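Polysaccharide deacetylase (Bacillus anthracis, PDB 2J13) is a family 4 carbohydrate esterase that probably removes acetyl groups from peptidoglycan-type polysaccharides of the bacterial cell wall. Local coordinates at residues 72-77 / 104-109; 86-91 / 98-103; 138-141 / 147-150. One frame throughout, in Å; residues are numbered along the deposited sequence.

Interaction 1. Residues 72-77 / 104-109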
ATOM      1  N   LYS A  72       3.479  17.920   2.028  1.00 30.10           N
ATOM      2  CA  LYS A  72       2.500  18.419   3.014  1.00 30.68           C
ATOM      3  C   LYS A  72       1.851  17.269   3.791  1.00 29.76           C
ATOM      4  O   LYS A  72       1.646  17.391   4.994  1.00 29.83           O
ATOM      5  CB  LYS A  72       1.445  19.294   2.328  1.00 32.19           C
ATOM      6  CG  LYS A  72       1.982  20.660   1.881  1.00 36.08           C
ATOM      7  CD  LYS A  72       1.085  21.285   0.817  1.00 41.17           C
ATOM      8  CE  LYS A  72       1.006  22.815   0.915  1.00 43.22           C
ATOM      9  NZ  LYS A  72      -0.089  23.395   0.072  1.00 45.17           N
ATOM     10  N   ILE A  73       1.545  16.151   3.112  1.00 27.56           N
ATOM     11  CA  ILE A  73       1.096  14.921   3.789  1.00 26.93           C
ATOM     12  C   ILE A  73       2.148  14.465   4.788  1.00 26.19           C
ATOM     13  O   ILE A  73       1.843  14.140   5.941  1.00 25.85           O
ATOM     14  CB  ILE A  73       0.810  13.764   2.750  1.00 26.65           C
ATOM     15  CG1 ILE A  73      -0.428  14.082   1.940  1.00 28.70           C
ATOM     16  CG2 ILE A  73       0.664  12.427   3.426  1.00 26.27           C
ATOM     17  CD1 ILE A  73      -1.687  14.083   2.685  1.00 30.73           C
ATOM     18  N   LEU A  74       3.398  14.416   4.350  1.00 25.39           N
ATOM     19  CA  LEU A  74       4.463  13.940   5.206  1.00 25.42           C
ATOM     20  C   LEU A  74       4.604  14.869   6.420  1.00 26.57           C
ATOM     21  O   LEU A  74       4.838  14.406   7.512  1.00 25.98           O
ATOM     22  CB  LEU A  74       5.782  13.851   4.440  1.00 25.55           C
ATOM     23  CG  LEU A  74       5.864  12.609   3.507  1.00 23.76           C
ATOM     24  CD1 LEU A  74       6.965  12.763   2.485  1.00 24.35           C
ATOM     25  CD2 LEU A  74       6.063  11.353   4.351  1.00 23.91           C
ATOM     26  N   ASP A  75       4.427  16.162   6.201  1.00 27.79           N
ATOM     27  CA  ASP A  75       4.500  17.125   7.335  1.00 29.12           C
ATOM     28  C   ASP A  75       3.418  16.801   8.395  1.00 28.64           C
ATOM     29  O   ASP A  75       3.674  16.838   9.605  1.00 29.66           O
ATOM     30  CB  ASP A  75       4.322  18.552   6.835  1.00 30.30           C
ATOM     31  CG  ASP A  75       5.509  19.075   6.026  1.00 32.57           C
ATOM     32  OD1 ASP A  75       6.619  18.521   6.115  1.00 35.20           O
ATOM     33  OD2 ASP A  75       5.321  20.092   5.309  1.00 37.74           O
ATOM     34  N   VAL A  76       2.190  16.552   7.938  1.00 28.26           N
ATOM     35  CA  VAL A  76       1.103  16.166   8.828  1.00 27.20           C
ATOM     36  C   VAL A  76       1.451  14.874   9.588  1.00 26.14           C
ATOM     37  O   VAL A  76       1.310  14.789  10.791  1.00 24.92           O
ATOM     38  CB  VAL A  76      -0.236  16.014   8.097  1.00 26.96           C
ATOM     39  CG1 VAL A  76      -1.267  15.404   9.011  1.00 26.31           C
ATOM     40  CG2 VAL A  76      -0.725  17.349   7.528  1.00 26.92           C
ATOM     41  N   LEU A  77       1.910  13.842   8.887  1.00 25.75           N
ATOM     42  CA  LEU A  77       2.211  12.572   9.544  1.00 25.37           C
ATOM     43  C   LEU A  77       3.302  12.704  10.614  1.00 27.21           C
ATOM     44  O   LEU A  77       3.253  12.041  11.656  1.00 26.62           O
ATOM     45  CB  LEU A  77       2.632  11.528   8.478  1.00 24.90           C
ATOM     46  CG  LEU A  77       1.528  11.161   7.483  1.00 24.32           C
ATOM     47  CD1 LEU A  77       2.141  10.225   6.367  1.00 23.60           C
ATOM     48  CD2 LEU A  77       0.372  10.505   8.192  1.00 24.74           C
ATOM     49  N   LYS A 104      11.565   7.286   4.168  1.00 28.40           N
ATOM     50  CA  LYS A 104      12.415   6.395   4.956  0.50 29.53           C
ATOM     51  C   LYS A 104      12.903   7.088   6.228  1.00 29.75           C
ATOM     52  O   LYS A 104      12.862   6.494   7.295  1.00 28.53           O
ATOM     53  CB  LYS A 104      13.599   5.899   4.126  0.50 30.27           C
ATOM     54  CG  LYS A 104      14.578   4.990   4.874  0.50 31.50           C
ATOM     55  CD  LYS A 104      15.808   5.764   5.384  0.50 32.31           C
ATOM     56  CE  LYS A 104      16.910   4.853   5.859  0.50 31.49           C
ATOM     57  NZ  LYS A 104      16.673   4.262   7.205  0.50 31.35           N
ATOM     58  N   ASP A 105      13.325   8.330   6.090  1.00 30.60           N
ATOM     59  CA  ASP A 105      13.927   9.090   7.194  1.00 32.77           C
ATOM     60  C   ASP A 105      12.930   9.426   8.279  1.00 32.69           C
ATOM     61  O   ASP A 105      13.313   9.523   9.453  1.00 33.82           O
ATOM     62  CB  ASP A 105      14.590  10.370   6.667  1.00 33.88           C
ATOM     63  CG  ASP A 105      15.811  10.091   5.786  1.00 37.85           C
ATOM     64  OD1 ASP A 105      16.335   8.949   5.803  1.00 43.89           O
ATOM     65  OD2 ASP A 105      16.245  11.009   5.049  1.00 42.57           O
ATOM     66  N   GLU A 106      11.657   9.586   7.915  1.00 31.62           N
ATOM     67  CA  GLU A 106      10.615   9.959   8.892  1.00 30.92           C
ATOM     68  C   GLU A 106       9.754   8.801   9.427  1.00 30.35           C
ATOM     69  O   GLU A 106       8.680   9.022   9.990  1.00 31.15           O
ATOM     70  CB  GLU A 106       9.769  11.094   8.328  1.00 30.74           C
ATOM     71  CG  GLU A 106      10.653  12.299   7.956  1.00 31.48           C
ATOM     72  CD  GLU A 106       9.983  13.394   7.176  1.00 32.19           C
ATOM     73  OE1 GLU A 106       8.731  13.432   7.103  1.00 31.67           O
ATOM     74  OE2 GLU A 106      10.748  14.275   6.657  1.00 35.09           O
ATOM     75  N   GLY A 107      10.229   7.572   9.280  1.00 28.75           N
ATOM     76  CA  GLY A 107       9.652   6.433   9.966  1.00 27.96           C
ATOM     77  C   GLY A 107       8.538   5.696   9.239  1.00 27.29           C
ATOM     78  O   GLY A 107       7.802   4.932   9.859  1.00 28.55           O
ATOM     79  N   HIS A 108       8.433   5.905   7.928  1.00 25.21           N
ATOM     80  CA  HIS A 108       7.398   5.216   7.137  1.00 23.61           C
ATOM     81  C   HIS A 108       7.952   3.962   6.471  1.00 23.83           C
ATOM     82  O   HIS A 108       9.169   3.682   6.555  1.00 25.80           O
ATOM     83  CB  HIS A 108       6.800   6.170   6.137  1.00 23.42           C
ATOM     84  CG  HIS A 108       6.243   7.384   6.789  1.00 22.23           C
ATOM     85  ND1 HIS A 108       5.192   7.327   7.681  1.00 22.48           N
ATOM     86  CD2 HIS A 108       6.651   8.672   6.758  1.00 24.28           C
ATOM     87  CE1 HIS A 108       4.949   8.543   8.133  1.00 24.51           C
ATOM     88  NE2 HIS A 108       5.822   9.375   7.596  1.00 24.77           N
ATOM     89  N   ILE A 109       7.056   3.175   5.876  1.00 21.72           N
ATOM     90  CA  ILE A 109       7.466   1.981   5.124  1.00 20.71           C
ATOM     91  C   ILE A 109       7.213   2.289   3.680  1.00 20.17           C
ATOM     92  O   ILE A 109       6.152   2.849   3.348  1.00 19.87           O
ATOM     93  CB  ILE A 109       6.673   0.766   5.543  1.00 22.04           C
ATOM     94  CG1 ILE A 109       6.977   0.441   7.000  1.00 22.18           C
ATOM     95  CG2 ILE A 109       6.947  -0.409   4.602  1.00 22.17           C
ATOM     96  CD1 ILE A 109       6.027  -0.557   7.582  1.00 25.11           C
TER
HETATM   97  O   HOH W   1       6.470  12.132   8.013  1.00 27.95           O
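Leu-74 and Leu-77, one turn apart on helix 70-80, both pack on the imidazole of His-108. Leu-74 CD2 lies 3.7 Å from His-108 CD2, and Leu-77 CD1 meets His-108 CE1 at the same separation, so the two methyls take different carbons of the ring; both approach obliquely. Water 1 sits in the ring plane, at the edge, 2.9 Å from His-108 NE2. It donates to Leu-74 O (2.8 Å) and to Glu-106 OE1 (2.8 Å), tying backbone, carboxylate and imidazole together where no direct hydrogen bond crosses. Glu-106 is extended beyond CG (chi2 170°), which brings its carboxylate beside Leu-74 of helix 70-80.

The site lies where helix 97-105 gives way to strand 109-112 in the β/α barrel of the NodB homology fold. Glu-106 has left helical angles, and Gly-107, with a phi of 90°, turns the chain toward the strand. In the second shell, His-108 ND1 is hydrogen-bonded to Ala-84 N and Phe-86 meets the ring edge-to-face, which fixes the imidazole's rotation. Glu-106 OE2 forms salt bridges with Arg-102 and Lys-78.

Interaction 2. Residues 86-91 / 98-103. With ZN (zinc ion), chain E.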
ATOM      1  N   PHE A  86       3.742   3.960   1.891  1.00 16.93           N
ATOM      2  CA  PHE A  86       3.651   4.592   0.582  1.00 17.43           C
ATOM      3  C   PHE A  86       4.078   3.541  -0.442  1.00 17.22           C
ATOM      4  O   PHE A  86       5.248   3.131  -0.462  1.00 17.03           O
ATOM      5  CB  PHE A  86       4.587   5.800   0.494  1.00 18.99           C
ATOM      6  CG  PHE A  86       4.197   6.931   1.420  1.00 20.01           C
ATOM      7  CD1 PHE A  86       4.610   6.928   2.730  1.00 21.24           C
ATOM      8  CD2 PHE A  86       3.387   7.951   0.969  1.00 20.34           C
ATOM      9  CE1 PHE A  86       4.221   7.944   3.595  1.00 21.67           C
ATOM     10  CE2 PHE A  86       3.014   9.006   1.832  1.00 19.93           C
ATOM     11  CZ  PHE A  86       3.463   8.982   3.141  1.00 20.92           C
ATOM     12  N   PHE A  87       3.123   3.122  -1.274  1.00 16.17           N
ATOM     13  CA  PHE A  87       3.370   2.154  -2.340  1.00 16.05           C
ATOM     14  C   PHE A  87       3.798   2.915  -3.563  1.00 16.75           C
ATOM     15  O   PHE A  87       2.997   3.601  -4.165  1.00 19.63           O
ATOM     16  CB  PHE A  87       2.090   1.325  -2.637  1.00 16.01           C
ATOM     17  CG  PHE A  87       1.750   0.380  -1.555  1.00 15.29           C
ATOM     18  CD1 PHE A  87       2.327  -0.872  -1.495  1.00 15.92           C
ATOM     19  CD2 PHE A  87       0.785   0.720  -0.587  1.00 15.59           C
ATOM     20  CE1 PHE A  87       2.018  -1.754  -0.442  1.00 16.27           C
ATOM     21  CE2 PHE A  87       0.515  -0.150   0.461  1.00 17.44           C
ATOM     22  CZ  PHE A  87       1.118  -1.407   0.515  1.00 17.27           C
ATOM     23  N   VAL A  88       5.079   2.815  -3.910  1.00 17.13           N
ATOM     24  CA  VAL A  88       5.703   3.637  -4.971  1.00 17.47           C
ATOM     25  C   VAL A  88       5.945   2.876  -6.279  1.00 17.72           C
ATOM     26  O   VAL A  88       6.224   1.678  -6.270  1.00 17.37           O
ATOM     27  CB  VAL A  88       7.062   4.268  -4.485  1.00 18.73           C
ATOM     28  CG1 VAL A  88       6.809   5.106  -3.208  1.00 18.33           C
ATOM     29  CG2 VAL A  88       8.098   3.179  -4.260  1.00 18.49           C
ATOM     30  N   THR A  89       5.837   3.585  -7.398  1.00 19.23           N
ATOM     31  CA  THR A  89       6.232   3.026  -8.690  1.00 20.44           C
ATOM     32  C   THR A  89       7.671   3.437  -9.067  1.00 22.57           C
ATOM     33  O   THR A  89       8.274   4.292  -8.440  1.00 22.90           O
ATOM     34  CB  THR A  89       5.309   3.501  -9.800  1.00 21.50           C
ATOM     35  OG1 THR A  89       5.451   4.919 -10.002  1.00 22.34           O
ATOM     36  CG2 THR A  89       3.825   3.132  -9.510  1.00 20.68           C
ATOM     37  N   GLY A  90       8.192   2.864 -10.137  1.00 24.63           N
ATOM     38  CA  GLY A  90       9.513   3.264 -10.662  1.00 25.99           C
ATOM     39  C   GLY A  90       9.584   4.700 -11.153  1.00 27.68           C
ATOM     40  O   GLY A  90      10.594   5.388 -10.918  1.00 29.69           O
ATOM     41  N   HIS A  91       8.524   5.182 -11.801  1.00 28.74           N
ATOM     42  CA  HIS A  91       8.452   6.565 -12.253  1.00 30.18           C
ATOM     43  C   HIS A  91       8.529   7.504 -11.072  1.00 29.70           C
ATOM     44  O   HIS A  91       9.237   8.500 -11.084  1.00 30.00           O
ATOM     45  CB  HIS A  91       7.147   6.817 -13.015  1.00 32.01           C
ATOM     46  CG  HIS A  91       6.928   8.250 -13.417  1.00 36.33           C
ATOM     47  ND1 HIS A  91       7.553   8.826 -14.508  1.00 39.39           N
ATOM     48  CD2 HIS A  91       6.133   9.212 -12.893  1.00 38.21           C
ATOM     49  CE1 HIS A  91       7.164  10.081 -14.626  1.00 40.62           C
ATOM     50  NE2 HIS A  91       6.301  10.342 -13.663  1.00 41.10           N
ATOM     51  N   ASP A  98      13.849  12.858  -3.450  1.00 31.79           N
ATOM     52  CA  ASP A  98      13.863  13.554  -2.173  1.00 32.26           C
ATOM     53  C   ASP A  98      12.676  13.193  -1.274  1.00 31.32           C
ATOM     54  O   ASP A  98      12.855  12.984  -0.080  1.00 30.03           O
ATOM     55  CB  ASP A  98      13.959  15.066  -2.411  1.00 33.83           C
ATOM     56  CG  ASP A  98      15.323  15.479  -2.918  1.00 38.23           C
ATOM     57  OD1 ASP A  98      16.311  14.716  -2.729  1.00 42.15           O
ATOM     58  OD2 ASP A  98      15.402  16.575  -3.511  1.00 44.89           O
ATOM     59  N   LEU A  99      11.486  13.069  -1.864  1.00 30.34           N
ATOM     60  CA  LEU A  99      10.302  12.627  -1.115  1.00 29.32           C
ATOM     61  C   LEU A  99      10.477  11.180  -0.634  1.00 28.95           C
ATOM     62  O   LEU A  99      10.126  10.849   0.494  1.00 29.83           O
ATOM     63  CB  LEU A  99       9.024  12.805  -1.941  1.00 29.80           C
ATOM     64  CG  LEU A  99       8.536  14.250  -2.030  1.00 29.53           C
ATOM     65  CD1 LEU A  99       7.444  14.370  -3.105  1.00 29.49           C
ATOM     66  CD2 LEU A  99       8.047  14.775  -0.680  1.00 30.88           C
ATOM     67  N   LEU A 100      11.053  10.320  -1.479  1.00 27.58           N
ATOM     68  CA  LEU A 100      11.337   8.961  -1.099  0.50 27.26           C
ATOM     69  C   LEU A 100      12.229   8.883   0.152  1.00 27.88           C
ATOM     70  O   LEU A 100      11.977   8.124   1.065  1.00 27.35           O
ATOM     71  CB  LEU A 100      11.957   8.260  -2.298  0.50 27.57           C
ATOM     72  CG  LEU A 100      11.962   6.753  -2.387  0.50 26.23           C
ATOM     73  CD1 LEU A 100      10.559   6.173  -2.559  0.50 26.64           C
ATOM     74  CD2 LEU A 100      12.838   6.396  -3.569  0.50 26.45           C
ATOM     75  N   LEU A 101      13.279   9.719   0.186  1.00 28.62           N
ATOM     76  CA  LEU A 101      14.147   9.776   1.321  1.00 30.09           C
ATOM     77  C   LEU A 101      13.436  10.293   2.573  1.00 29.99           C
ATOM     78  O   LEU A 101      13.743   9.842   3.666  1.00 31.00           O
ATOM     79  CB  LEU A 101      15.382  10.614   0.970  1.00 30.51           C
ATOM     80  CG  LEU A 101      16.263   9.862  -0.032  1.00 33.00           C
ATOM     81  CD1 LEU A 101      17.346  10.772  -0.583  1.00 36.46           C
ATOM     82  CD2 LEU A 101      16.888   8.654   0.647  1.00 34.57           C
ATOM     83  N   ARG A 102      12.508  11.227   2.425  1.00 30.06           N
ATOM     84  CA  ARG A 102      11.666  11.647   3.571  1.00 29.25           C
ATOM     85  C   ARG A 102      10.857  10.477   4.099  1.00 28.52           C
ATOM     86  O   ARG A 102      10.672  10.300   5.289  1.00 27.43           O
ATOM     87  CB  ARG A 102      10.698  12.767   3.176  1.00 29.81           C
ATOM     88  CG  ARG A 102      11.354  14.138   2.962  1.00 31.46           C
ATOM     89  CD  ARG A 102      10.362  15.254   3.007  1.00 32.00           C
ATOM     90  NE  ARG A 102       9.730  15.359   4.317  1.00 31.60           N
ATOM     91  CZ  ARG A 102       8.647  16.086   4.569  1.00 31.16           C
ATOM     92  NH1 ARG A 102       8.075  16.797   3.617  1.00 31.97           N
ATOM     93  NH2 ARG A 102       8.138  16.106   5.787  1.00 32.85           N
ATOM     94  N   MET A 103      10.322   9.657   3.201  1.00 27.56           N
ATOM     95  CA  MET A 103       9.534   8.529   3.653  1.00 27.11           C
ATOM     96  C   MET A 103      10.342   7.609   4.576  1.00 28.09           C
ATOM     97  O   MET A 103       9.884   7.229   5.662  1.00 28.50           O
ATOM     98  CB  MET A 103       8.982   7.778   2.436  1.00 27.57           C
ATOM     99  CG  MET A 103       7.932   8.561   1.654  1.00 25.57           C
ATOM    100  SD  MET A 103       7.628   7.713   0.061  1.00 25.83           S
ATOM    101  CE  MET A 103       6.630   8.938  -0.813  1.00 27.86           C
TER
HETATM  102 ZN    ZN E1239       8.545   7.995 -15.834  1.00 57.55          ZN
HETATM  103  O   HOH W   2      10.825   8.323 -15.727  1.00 64.53           O
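Met-103 lies across the aromatic ring of Phe-86, using three consecutive atoms of its chain. Its CG stands over one face, 4.2 Å from the centroid of the Phe-86 ring and 24° off the normal, a CH-pi contact displaced toward the rim. The sulfur is further off axis: Met-103 SD is 4.4 Å from that centroid at 36°, an oblique Met-aromatic contact, and reaches Phe-86 CB at 3.6 Å. Met-103 CE then ends 3.8 Å from Phe-86 CD2. The extended thioether thus crosses the CB end of the ring as a ridge, from CD1 past CG to CD2, with SD against CB.

Next along the strand, Val-88 CG1 is a bump 4.3 Å from Met-103 SD and 4.0 Å from Leu-100 CD1, so that it fits the hollow between two side chains spaced three residues apart on the helix. The leucine methyl belongs to one of two deposited conformers, which leaves this side of the fit less certain.

Strand 84-88 and helix 97-105 belong to one beta-alpha-beta crossover, which continues into the parallel strand 109-112; the short axes run at 143° and approach to 11.0 Å. Phe-87, between the two inward residues, points away from the helix. Around them, the Phe-86 ring also meets Phe-61 with nearly parallel planes, while Ile-93 of helix 90-95 touches both Val-88 and Leu-100. Thr-89 N-caps that helix through Tyr-92 N, and on its first turn His-91 ND1 binds a zinc ion at 1.9 Å, with water 2 as a further ligand.

Interaction 3. Residues 138-141 / 147-150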
ATOM      1  N   GLU A 138      15.513  -0.945  -6.345  1.00 22.95           N
ATOM      2  CA  GLU A 138      15.640   0.515  -6.352  1.00 23.89           C
ATOM      3  C   GLU A 138      15.315   1.120  -4.981  1.00 22.96           C
ATOM      4  O   GLU A 138      16.050   2.014  -4.502  1.00 23.52           O
ATOM      5  CB  GLU A 138      14.772   1.122  -7.438  1.00 25.47           C
ATOM      6  CG  GLU A 138      15.127   2.483  -7.892  1.00 28.83           C
ATOM      7  CD  GLU A 138      16.413   2.530  -8.769  1.00 32.91           C
ATOM      8  OE1 GLU A 138      16.720   1.560  -9.524  1.00 36.03           O
ATOM      9  OE2 GLU A 138      17.111   3.555  -8.709  1.00 36.81           O
ATOM     10  N   ILE A 139      14.253   0.663  -4.328  1.00 21.62           N
ATOM     11  CA  ILE A 139      13.949   1.138  -2.973  1.00 22.06           C
ATOM     12  C   ILE A 139      15.140   0.912  -2.019  1.00 22.88           C
ATOM     13  O   ILE A 139      15.602   1.841  -1.327  1.00 24.41           O
ATOM     14  CB  ILE A 139      12.684   0.453  -2.385  1.00 22.15           C
ATOM     15  CG1 ILE A 139      11.427   0.932  -3.102  1.00 21.78           C
ATOM     16  CG2 ILE A 139      12.608   0.710  -0.866  1.00 23.67           C
ATOM     17  CD1 ILE A 139      10.201  -0.015  -2.830  1.00 21.01           C
ATOM     18  N   LYS A 140      15.661  -0.309  -2.019  1.00 23.09           N
ATOM     19  CA  LYS A 140      16.805  -0.688  -1.169  1.00 24.05           C
ATOM     20  C   LYS A 140      18.059   0.110  -1.476  1.00 24.35           C
ATOM     21  O   LYS A 140      18.707   0.634  -0.535  1.00 25.46           O
ATOM     22  CB  LYS A 140      17.083  -2.168  -1.309  1.00 24.68           C
ATOM     23  CG  LYS A 140      16.054  -3.053  -0.617  1.00 26.42           C
ATOM     24  CD  LYS A 140      16.283  -4.504  -0.958  1.00 29.32           C
ATOM     25  CE  LYS A 140      15.305  -5.384  -0.236  1.00 31.93           C
ATOM     26  NZ  LYS A 140      15.629  -6.801  -0.418  1.00 34.51           N
ATOM     27  N   LYS A 141      18.371   0.283  -2.754  1.00 23.96           N
ATOM     28  CA  LYS A 141      19.624   1.025  -3.137  1.00 24.11           C
ATOM     29  C   LYS A 141      19.486   2.525  -2.862  1.00 24.89           C
ATOM     30  O   LYS A 141      20.429   3.149  -2.359  1.00 25.66           O
ATOM     31  CB  LYS A 141      19.917   0.855  -4.609  1.00 24.90           C
ATOM     32  CG  LYS A 141      20.336  -0.528  -5.019  1.00 26.56           C
ATOM     33  CD  LYS A 141      21.691  -0.936  -4.442  1.00 28.15           C
ATOM     34  CE  LYS A 141      22.271  -2.187  -5.097  1.00 31.11           C
ATOM     35  NZ  LYS A 141      23.445  -2.747  -4.334  1.00 29.63           N
ATOM     36  N   GLU A 147      14.143  -4.180   3.951  1.00 28.73           N
ATOM     37  CA  GLU A 147      13.289  -5.195   3.384  1.00 28.03           C
ATOM     38  C   GLU A 147      12.157  -4.467   2.670  1.00 26.11           C
ATOM     39  O   GLU A 147      11.753  -3.391   3.103  1.00 24.36           O
ATOM     40  CB  GLU A 147      12.709  -6.071   4.486  1.00 29.84           C
ATOM     41  CG  GLU A 147      13.718  -6.929   5.295  1.00 34.87           C
ATOM     42  CD  GLU A 147      14.502  -7.902   4.416  1.00 41.90           C
ATOM     43  OE1 GLU A 147      13.978  -8.318   3.357  1.00 46.93           O
ATOM     44  OE2 GLU A 147      15.655  -8.267   4.774  1.00 46.77           O
ATOM     45  N   VAL A 148      11.664  -5.075   1.598  1.00 24.02           N
ATOM     46  CA  VAL A 148      10.459  -4.606   0.911  1.00 22.83           C
ATOM     47  C   VAL A 148       9.500  -5.798   0.922  1.00 23.00           C
ATOM     48  O   VAL A 148       9.628  -6.719   0.108  1.00 23.99           O
ATOM     49  CB  VAL A 148      10.753  -4.121  -0.509  1.00 23.09           C
ATOM     50  CG1 VAL A 148       9.467  -3.726  -1.227  1.00 22.31           C
ATOM     51  CG2 VAL A 148      11.778  -2.931  -0.519  1.00 22.40           C
ATOM     52  N   LYS A 149       8.537  -5.786   1.834  1.00 22.43           N
ATOM     53  CA  LYS A 149       7.666  -6.924   2.125  0.50 22.55           C
ATOM     54  C   LYS A 149       6.286  -6.815   1.475  1.00 21.65           C
ATOM     55  O   LYS A 149       5.572  -7.802   1.361  1.00 22.97           O
ATOM     56  CB  LYS A 149       7.427  -7.005   3.641  0.50 22.99           C
ATOM     57  CG  LYS A 149       8.672  -7.290   4.520  0.50 24.36           C
ATOM     58  CD  LYS A 149       8.258  -8.045   5.780  0.50 25.73           C
ATOM     59  CE  LYS A 149       7.379  -7.210   6.717  0.50 25.59           C
ATOM     60  NZ  LYS A 149       6.635  -7.952   7.843  0.50 25.62           N
ATOM     61  N   TYR A 150       5.899  -5.597   1.098  1.00 19.75           N
ATOM     62  CA  TYR A 150       4.493  -5.282   0.779  1.00 19.08           C
ATOM     63  C   TYR A 150       4.349  -4.843  -0.675  1.00 19.06           C
ATOM     64  O   TYR A 150       4.979  -3.891  -1.100  1.00 19.30           O
ATOM     65  CB  TYR A 150       3.957  -4.210   1.732  1.00 20.25           C
ATOM     66  CG  TYR A 150       4.187  -4.577   3.171  1.00 21.11           C
ATOM     67  CD1 TYR A 150       3.559  -5.679   3.740  1.00 22.45           C
ATOM     68  CD2 TYR A 150       5.060  -3.849   3.960  1.00 22.77           C
ATOM     69  CE1 TYR A 150       3.805  -6.034   5.067  1.00 22.68           C
ATOM     70  CE2 TYR A 150       5.303  -4.196   5.252  1.00 21.61           C
ATOM     71  CZ  TYR A 150       4.685  -5.292   5.804  1.00 22.84           C
ATOM     72  OH  TYR A 150       4.947  -5.634   7.127  1.00 25.47           O
TER
HETATM   73  O   HOH W   3      13.112  -7.484   0.771  1.00 32.56           O
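Ile-139 and Val-148 make the dry, close-packed half of this contact. Val-148 CG2 does most of the touching: it is 3.8 Å from Ile-139 CG2 and 4.0 Å from Ile-139 CD1, so it rests between the two arms of the branched isoleucine. With CG1 of Val-148 opposite its backbone N (chi1 176°), the other methyl is the one presented to the helix, while Val-148 CG1 comes to 4.1 Å from Ile-139 CD1. Both residues are buried. Ile-139 also packs on Ile-93, Val-88 and Ile-110, and Val-148 on Asn-112, which places the pair between helix 125-143 and the inner parallel strands of the NodB homology fold, at the loop that leads from this helix into strand 150-151.

The other half is polar and open to water. Lys-140 stretches alongside the loop with an extended chain, its CE 4.1 Å from Glu-147 CA, a loose approach. Lys-140 NZ and Glu-147 OE1 stand 4.4 Å apart, beyond salt-bridge range. Water 3 fills the interval: it accepts from Lys-140 NZ (2.9 Å) and from Val-148 N (2.9 Å), and donates to Glu-147 OE1 (2.9 Å). Nearby, Glu-147 O receives a hydrogen bond from Gln-145 NE2.

The chemistry thus implies a division of labour: the aliphatic pair holds helix and loop in direct van der Waals contact, whereas the opposite charges act through a bridging water, an attraction likely softened by solvent, and that same water satisfies the Val-148 amide.

Interactions 1 and 2 share helix 97-105, with centres about 11 Å apart, and interaction 2 is nested within the chain loop that interaction 1 closes. They join directly: Asp-75 OD1 and Arg-102 NH2 form a 2.9 Å salt bridge, and Leu-77 CD1 packs on Phe-86 CZ at 3.7 Å. Interaction 3 follows later in the chain, its centre about 11 Å from that of interaction 2 and about 17 Å from that of interaction 1; Val-88 CG2 meets Ile-139 CD1 at 4.1 Å. Thr-89 and Phe-87 touch His-113, a zinc ligand, and the Val-88 side chain is about 10 Å from a zinc ion other than the one on His-91.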